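Local coordinates for protein protelomerase (Agrobacterium tumefaciens, PDB 4F41) that probably resolves replicated telomere junctions by cutting and rejoining DNA strands, leaving covalently closed hairpin ends on linear replicons, at residues G116-F121 with T306-E311. The protein carries 1 engineered substitution. Residues are numbered along the deposited sequence; the frame is centred on the assembly and turned at random.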
ATOM      1  N   GLY A 116      11.325  -8.453 -17.909  1.00 29.84           N
ATOM      2  CA  GLY A 116      12.418  -8.866 -18.770  1.00 33.97           C
ATOM      3  C   GLY A 116      13.612  -9.393 -17.999  1.00 34.42           C
ATOM      4  O   GLY A 116      14.474 -10.071 -18.560  1.00 37.27           O
ATOM      5  N   ALA A 117      13.663  -9.082 -16.709  1.00 29.95           N
ATOM      6  CA  ALA A 117      14.778  -9.495 -15.864  1.00 23.58           C
ATOM      7  C   ALA A 117      14.304  -9.852 -14.455  1.00 25.83           C
ATOM      8  O   ALA A 117      14.472  -9.076 -13.517  1.00 26.20           O
ATOM      9  CB  ALA A 117      15.836  -8.398 -15.810  1.00 19.21           C
ATOM     10  N   LEU A 118      13.709 -11.034 -14.321  1.00 26.00           N
ATOM     11  CA  LEU A 118      13.200 -11.505 -13.035  1.00 27.18           C
ATOM     12  C   LEU A 118      14.322 -11.742 -12.025  1.00 35.67           C
ATOM     13  O   LEU A 118      15.441 -12.091 -12.397  1.00 45.65           O
ATOM     14  CB  LEU A 118      12.357 -12.773 -13.210  1.00 19.47           C
ATOM     15  CG  LEU A 118      10.944 -12.600 -13.764  1.00 19.28           C
ATOM     16  CD1 LEU A 118      10.187 -13.924 -13.774  1.00 26.89           C
ATOM     17  CD2 LEU A 118      10.176 -11.556 -12.972  1.00 13.61           C
ATOM     18  N   ILE A 119      14.013 -11.542 -10.747  1.00 29.36           N
ATOM     19  CA  ILE A 119      14.982 -11.751  -9.675  1.00 33.67           C
ATOM     20  C   ILE A 119      14.755 -13.107  -9.003  1.00 38.78           C
ATOM     21  O   ILE A 119      13.683 -13.368  -8.466  1.00 42.06           O
ATOM     22  CB  ILE A 119      14.912 -10.617  -8.624  1.00 31.47           C
ATOM     23  CG1 ILE A 119      15.430  -9.304  -9.218  1.00 21.56           C
ATOM     24  CG2 ILE A 119      15.707 -10.982  -7.383  1.00 35.09           C
ATOM     25  CD1 ILE A 119      15.409  -8.134  -8.250  1.00 20.38           C
ATOM     26  N   THR A 120      15.761 -13.976  -9.050  1.00 41.02           N
ATOM     27  CA  THR A 120      15.631 -15.306  -8.462  1.00 34.07           C
ATOM     28  C   THR A 120      15.695 -15.227  -6.939  1.00 31.69           C
ATOM     29  O   THR A 120      16.734 -14.891  -6.373  1.00 30.24           O
ATOM     30  CB  THR A 120      16.724 -16.269  -8.973  1.00 34.07           C
ATOM     31  OG1 THR A 120      16.816 -16.189 -10.401  1.00 31.23           O
ATOM     32  CG2 THR A 120      16.407 -17.702  -8.568  1.00 38.42           C
ATOM     33  N   PHE A 121      14.578 -15.525  -6.280  1.00 30.26           N
ATOM     34  CA  PHE A 121      14.531 -15.500  -4.823  1.00 37.20           C
ATOM     35  C   PHE A 121      15.072 -16.820  -4.282  1.00 47.47           C
ATOM     36  O   PHE A 121      14.308 -17.720  -3.931  1.00 50.56           O
ATOM     37  CB  PHE A 121      13.099 -15.263  -4.336  1.00 36.37           C
ATOM     38  CG  PHE A 121      13.008 -14.397  -3.108  1.00 40.14           C
ATOM     39  CD1 PHE A 121      12.316 -13.196  -3.142  1.00 43.87           C
ATOM     40  CD2 PHE A 121      13.618 -14.780  -1.925  1.00 37.11           C
ATOM     41  CE1 PHE A 121      12.226 -12.398  -2.016  1.00 44.51           C
ATOM     42  CE2 PHE A 121      13.534 -13.986  -0.795  1.00 40.67           C
ATOM     43  CZ  PHE A 121      12.838 -12.793  -0.841  1.00 46.07           C
ATOM     44  N   THR A 306       7.822  -9.873  -9.881  1.00 32.86           N
ATOM     45  CA  THR A 306       9.186  -9.364  -9.800  1.00 28.91           C
ATOM     46  C   THR A 306      10.191 -10.470  -9.498  1.00 27.62           C
ATOM     47  O   THR A 306      11.370 -10.352  -9.829  1.00 24.90           O
ATOM     48  CB  THR A 306       9.312  -8.262  -8.728  1.00 28.33           C
ATOM     49  OG1 THR A 306       8.854  -8.765  -7.467  1.00 34.64           O
ATOM     50  CG2 THR A 306       8.482  -7.048  -9.112  1.00 30.79           C
ATOM     51  N   TYR A 307       9.722 -11.546  -8.872  1.00 35.76           N
ATOM     52  CA  TYR A 307      10.601 -12.647  -8.496  1.00 29.58           C
ATOM     53  C   TYR A 307      10.348 -13.909  -9.313  1.00 39.82           C
ATOM     54  O   TYR A 307       9.375 -14.001 -10.062  1.00 49.39           O
ATOM     55  CB  TYR A 307      10.449 -12.988  -7.011  1.00 16.14           C
ATOM     56  CG  TYR A 307      10.577 -11.813  -6.073  1.00 18.97           C
ATOM     57  CD1 TYR A 307      11.749 -11.073  -6.006  1.00 18.54           C
ATOM     58  CD2 TYR A 307       9.529 -11.457  -5.233  1.00 22.16           C
ATOM     59  CE1 TYR A 307      11.868 -10.002  -5.141  1.00 23.33           C
ATOM     60  CE2 TYR A 307       9.639 -10.390  -4.365  1.00 17.86           C
ATOM     61  CZ  TYR A 307      10.809  -9.666  -4.322  1.00 26.13           C
ATOM     62  OH  TYR A 307      10.918  -8.601  -3.456  1.00 44.98           O
ATOM     63  N   THR A 308      11.242 -14.879  -9.154  1.00 34.82           N
ATOM     64  CA  THR A 308      11.042 -16.218  -9.689  1.00 31.44           C
ATOM     65  C   THR A 308      11.644 -17.241  -8.729  1.00 32.12           C
ATOM     66  O   THR A 308      12.747 -17.052  -8.214  1.00 44.20           O
ATOM     67  CB  THR A 308      11.639 -16.383 -11.106  1.00 39.25           C
ATOM     68  OG1 THR A 308      11.472 -17.738 -11.542  1.00 47.00           O
ATOM     69  CG2 THR A 308      13.120 -16.024 -11.125  1.00 32.46           C
ATOM     70  N   LEU A 309      10.904 -18.313  -8.471  1.00 44.96           N
ATOM     71  CA  LEU A 309      11.345 -19.327  -7.524  1.00 32.07           C
ATOM     72  C   LEU A 309      12.493 -20.151  -8.098  1.00 49.34           C
ATOM     73  O   LEU A 309      12.502 -20.460  -9.290  1.00 60.86           O
ATOM     74  CB  LEU A 309      10.177 -20.229  -7.124  1.00 25.39           C
ATOM     75  CG  LEU A 309       8.978 -19.507  -6.506  1.00 23.80           C
ATOM     76  CD1 LEU A 309       7.983 -20.506  -5.942  1.00 23.36           C
ATOM     77  CD2 LEU A 309       9.429 -18.528  -5.432  1.00 22.13           C
ATOM     78  N   PRO A 310      13.469 -20.506  -7.247  1.00 55.26           N
ATOM     79  CA  PRO A 310      14.659 -21.249  -7.676  1.00 55.60           C
ATOM     80  C   PRO A 310      14.322 -22.607  -8.286  1.00 54.87           C
ATOM     81  O   PRO A 310      15.045 -23.069  -9.168  1.00 55.76           O
ATOM     82  CB  PRO A 310      15.453 -21.427  -6.376  1.00 57.37           C
ATOM     83  CG  PRO A 310      14.456 -21.246  -5.283  1.00 57.94           C
ATOM     84  CD  PRO A 310      13.483 -20.237  -5.800  1.00 57.24           C
ATOM     85  N   GLU A 311      13.242 -23.233  -7.827  1.00 54.58           N
ATOM     86  CA  GLU A 311      12.814 -24.508  -8.392  1.00 58.53           C
ATOM     87  C   GLU A 311      12.361 -24.355  -9.842  1.00 61.56           C
ATOM     88  O   GLU A 311      12.734 -25.155 -10.699  1.00 65.82           O
ATOM     89  CB  GLU A 311      11.712 -25.156  -7.546  1.00 56.54           C
ATOM     90  CG  GLU A 311      10.718 -24.185  -6.935  1.00 54.51           C
ATOM     91  CD  GLU A 311      11.026 -23.884  -5.482  1.00 51.44           C
ATOM     92  OE1 GLU A 311      12.190 -23.549  -5.177  1.00 51.68           O
ATOM     93  OE2 GLU A 311      10.107 -23.994  -4.644  1.00 48.79           O
TER
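F121 turns the edge of its ring onto the face of Y307, a T-shaped pair with centroids 4.8 Å apart and planes at 79°. Followed outward, the Y307 side chain starts with CB 3.6 Å from I119 O, the same carbonyl that lies at the edge of the ring. CG is anti to its own carbonyl carbon (chi1 -51°), which lays the ring alongside the I119 side chain, whose CB is 4.1 Å from Y307 CD1. F121 CD1 sits over the ring centre and T306 OG1 over the opposite face, so the ring is sandwiched. Further out, Y307 CZ meets F121 CE1 at 3.8 Å, and at the tip Y307 OH is hydrogen-bonded to E257. T306 OG1 in turn is hydrogen-bonded to H266, and W253 meets F121 edge to face. The backbones pair in parallel: I119 N donates to T306 O (3.0 Å), T308 N to I119 O, and F121 N to T308 O. Beyond the paired strands, P310 CD comes within 3.2 Å of F121 O. I119 and Y307 share one face of the ladder; on the other, where T120 and T308 lie, T308 CG2 is 3.8 Å from T120 OG1. L118 crosses T308 at about a right angle, its CD1 3.9 Å from T308 CB. The whole is a two-stranded parallel sheet in the telomere resolvase catalytic domain, joining the chain after helix 97-116 to the lead-in of helix 310-317, close to the bound DNA.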